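Local coordinates for protein beta-lactamase (Sphaerobacter thermophilus, PDB 4EWF) that probably hydrolyses the amide bond of beta-lactam rings to give substituted beta-amino acids, as a member of the class A beta-lactamase family, at residues Gln254-Gly257 with Asp258-Ala262. Residues are numbered along the deposited sequence; the frame is centred on the assembly and turned at random.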
ATOM      1  N   GLN A 254      15.625  -1.951  -2.565  1.00 23.91           N
ATOM      2  CA  GLN A 254      16.217  -2.815  -3.588  1.00 26.33           C
ATOM      3  C   GLN A 254      15.578  -4.217  -3.604  1.00 24.55           C
ATOM      4  O   GLN A 254      15.335  -4.795  -4.669  1.00 23.05           O
ATOM      5  CB  GLN A 254      17.733  -2.915  -3.380  1.00 26.63           C
ATOM      6  CG  GLN A 254      18.438  -3.828  -4.367  1.00 34.90           C
ATOM      7  CD  GLN A 254      19.553  -3.112  -5.100  1.00 58.21           C
ATOM      8  OE1 GLN A 254      19.345  -2.550  -6.180  1.00 60.22           O
ATOM      9  NE2 GLN A 254      20.746  -3.109  -4.503  1.00 63.33           N
ATOM     10  N   ALA A 255      15.315  -4.764  -2.421  1.00 21.45           N
ATOM     11  CA  ALA A 255      14.711  -6.084  -2.313  1.00 25.22           C
ATOM     12  C   ALA A 255      13.330  -6.121  -2.958  1.00 22.49           C
ATOM     13  O   ALA A 255      13.022  -7.029  -3.712  1.00 18.27           O
ATOM     14  CB  ALA A 255      14.618  -6.513  -0.846  1.00 20.68           C
ATOM     15  N   ILE A 256      12.491  -5.139  -2.645  1.00 20.20           N
ATOM     16  CA  ILE A 256      11.162  -5.102  -3.231  1.00 21.47           C
ATOM     17  C   ILE A 256      11.241  -4.951  -4.752  1.00 20.82           C
ATOM     18  O   ILE A 256      10.537  -5.643  -5.475  1.00 19.21           O
ATOM     19  CB  ILE A 256      10.279  -3.995  -2.613  1.00 21.57           C
ATOM     20  CG1 ILE A 256      10.119  -4.256  -1.106  1.00 25.47           C
ATOM     21  CG2 ILE A 256       8.912  -3.983  -3.296  1.00 15.69           C
ATOM     22  CD1 ILE A 256       9.443  -3.134  -0.307  1.00 25.04           C
ATOM     23  N   GLY A 257      12.099  -4.057  -5.235  1.00 18.50           N
ATOM     24  CA  GLY A 257      12.282  -3.895  -6.674  1.00 21.91           C
ATOM     25  C   GLY A 257      12.714  -5.192  -7.358  1.00 22.23           C
ATOM     26  O   GLY A 257      12.182  -5.555  -8.417  1.00 19.15           O
ATOM     27  N   ASP A 258      13.667  -5.900  -6.752  1.00 18.39           N
ATOM     28  CA  ASP A 258      14.188  -7.161  -7.325  1.00 20.13           C
ATOM     29  C   ASP A 258      13.149  -8.285  -7.318  1.00 19.02           C
ATOM     30  O   ASP A 258      13.034  -9.076  -8.259  1.00 20.27           O
ATOM     31  CB  ASP A 258      15.433  -7.631  -6.557  1.00 27.06           C
ATOM     32  CG  ASP A 258      16.670  -6.783  -6.855  1.00 42.81           C
ATOM     33  OD1 ASP A 258      16.674  -6.061  -7.875  1.00 48.09           O
ATOM     34  OD2 ASP A 258      17.642  -6.845  -6.072  1.00 53.38           O
ATOM     35  N   ILE A 259      12.421  -8.388  -6.221  1.00 17.65           N
ATOM     36  CA  ILE A 259      11.366  -9.396  -6.130  1.00 17.17           C
ATOM     37  C   ILE A 259      10.284  -9.133  -7.196  1.00 19.96           C
ATOM     38  O   ILE A 259       9.835 -10.055  -7.893  1.00 18.41           O
ATOM     39  CB  ILE A 259      10.763  -9.380  -4.714  1.00 17.56           C
ATOM     40  CG1 ILE A 259      11.761  -9.992  -3.722  1.00 18.20           C
ATOM     41  CG2 ILE A 259       9.427 -10.121  -4.683  1.00 21.82           C
ATOM     42  CD1 ILE A 259      11.410  -9.690  -2.235  1.00 21.28           C
ATOM     43  N   THR A 260       9.879  -7.865  -7.319  1.00 18.87           N
ATOM     44  CA  THR A 260       8.880  -7.445  -8.301  1.00 21.21           C
ATOM     45  C   THR A 260       9.354  -7.700  -9.746  1.00 22.38           C
ATOM     46  O   THR A 260       8.635  -8.252 -10.590  1.00 23.15           O
ATOM     47  CB  THR A 260       8.515  -5.930  -8.094  1.00 17.94           C
ATOM     48  OG1 THR A 260       7.957  -5.739  -6.793  1.00 22.98           O
ATOM     49  CG2 THR A 260       7.521  -5.450  -9.147  1.00 20.37           C
ATOM     50  N   ARG A 261      10.594  -7.337 -10.027  1.00 21.01           N
ATOM     51  CA  ARG A 261      11.133  -7.583 -11.349  1.00 24.05           C
ATOM     52  C   ARG A 261      11.111  -9.075 -11.704  1.00 18.82           C
ATOM     53  O   ARG A 261      10.732  -9.453 -12.821  1.00 22.06           O
ATOM     54  CB  ARG A 261      12.555  -7.049 -11.448  1.00 25.22           C
ATOM     55  CG  ARG A 261      13.115  -7.162 -12.841  1.00 36.55           C
ATOM     56  CD  ARG A 261      14.504  -7.744 -12.823  1.00 50.15           C
ATOM     57  NE  ARG A 261      15.527  -6.719 -12.913  1.00 53.43           N
ATOM     58  CZ  ARG A 261      16.499  -6.553 -12.020  1.00 64.80           C
ATOM     59  NH1 ARG A 261      17.404  -5.593 -12.188  1.00 66.03           N
ATOM     60  NH2 ARG A 261      16.571  -7.351 -10.963  1.00 65.54           N
ATOM     61  N   ALA A 262      11.552  -9.907 -10.763  1.00 19.87           N
ATOM     62  CA  ALA A 262      11.605 -11.338 -10.985  1.00 25.32           C
ATOM     63  C   ALA A 262      10.192 -11.867 -11.208  1.00 24.02           C
ATOM     64  O   ALA A 262       9.991 -12.786 -11.976  1.00 21.57           O
ATOM     65  CB  ALA A 262      12.254 -12.041  -9.788  1.00 21.60           C
TER
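Ile256 and Thr260 meet one turn apart on helix 249-266, the C-terminal helix that packs on the five-stranded antiparallel sheet of the class A beta-lactamase fold. Thr260 donates two hydrogen bonds to Ile256 O, one from its backbone N (3.0 Å) and one from its hydroxyl OG1 (2.9 Å). The two donors come from opposite faces of the carbonyl plane, and the hydroxyl approaches from above the plane, 37° out of it. With chi1 at -61°, OG1 stands beside the backbone N of Thr260 and turns back to the preceding turn. Ile256 CG2 lies 4.0 Å from this hydroxyl. Both side chains face the sheet: Ile256 packs on Val224 and Val241, Thr260 on Ile230 and Val239.

Another side of the helix meets helix 12-22, where Ile259 packs on Ala17 and Val18, and Ala255 on Ala21. Ala255 O accepts the backbone N-H of Ile259, and Ile259 CG1 lies against the same oxygen at 3.2 Å, a van der Waals contact.

The more polar side carries Gln254, Asp258 and Arg261. Gln254 CG touches Asp258 OD2 at 3.6 Å, while the amide and carboxylate planes lie nearly parallel, 11° apart. Asp258 OD1 forms a salt bridge with Arg261 NH2 at 3.3 Å. Arg203 holds the amide end of Gln254 by a hydrogen bond to OE1, and Tyr204 makes a cation-pi contact with Arg261.

The hydroxyl of buried Thr260 is thus satisfied within its own helix, beside Ile230 and Val239 of the sheet, while the charge of Asp258 is probably balanced in part by Arg261.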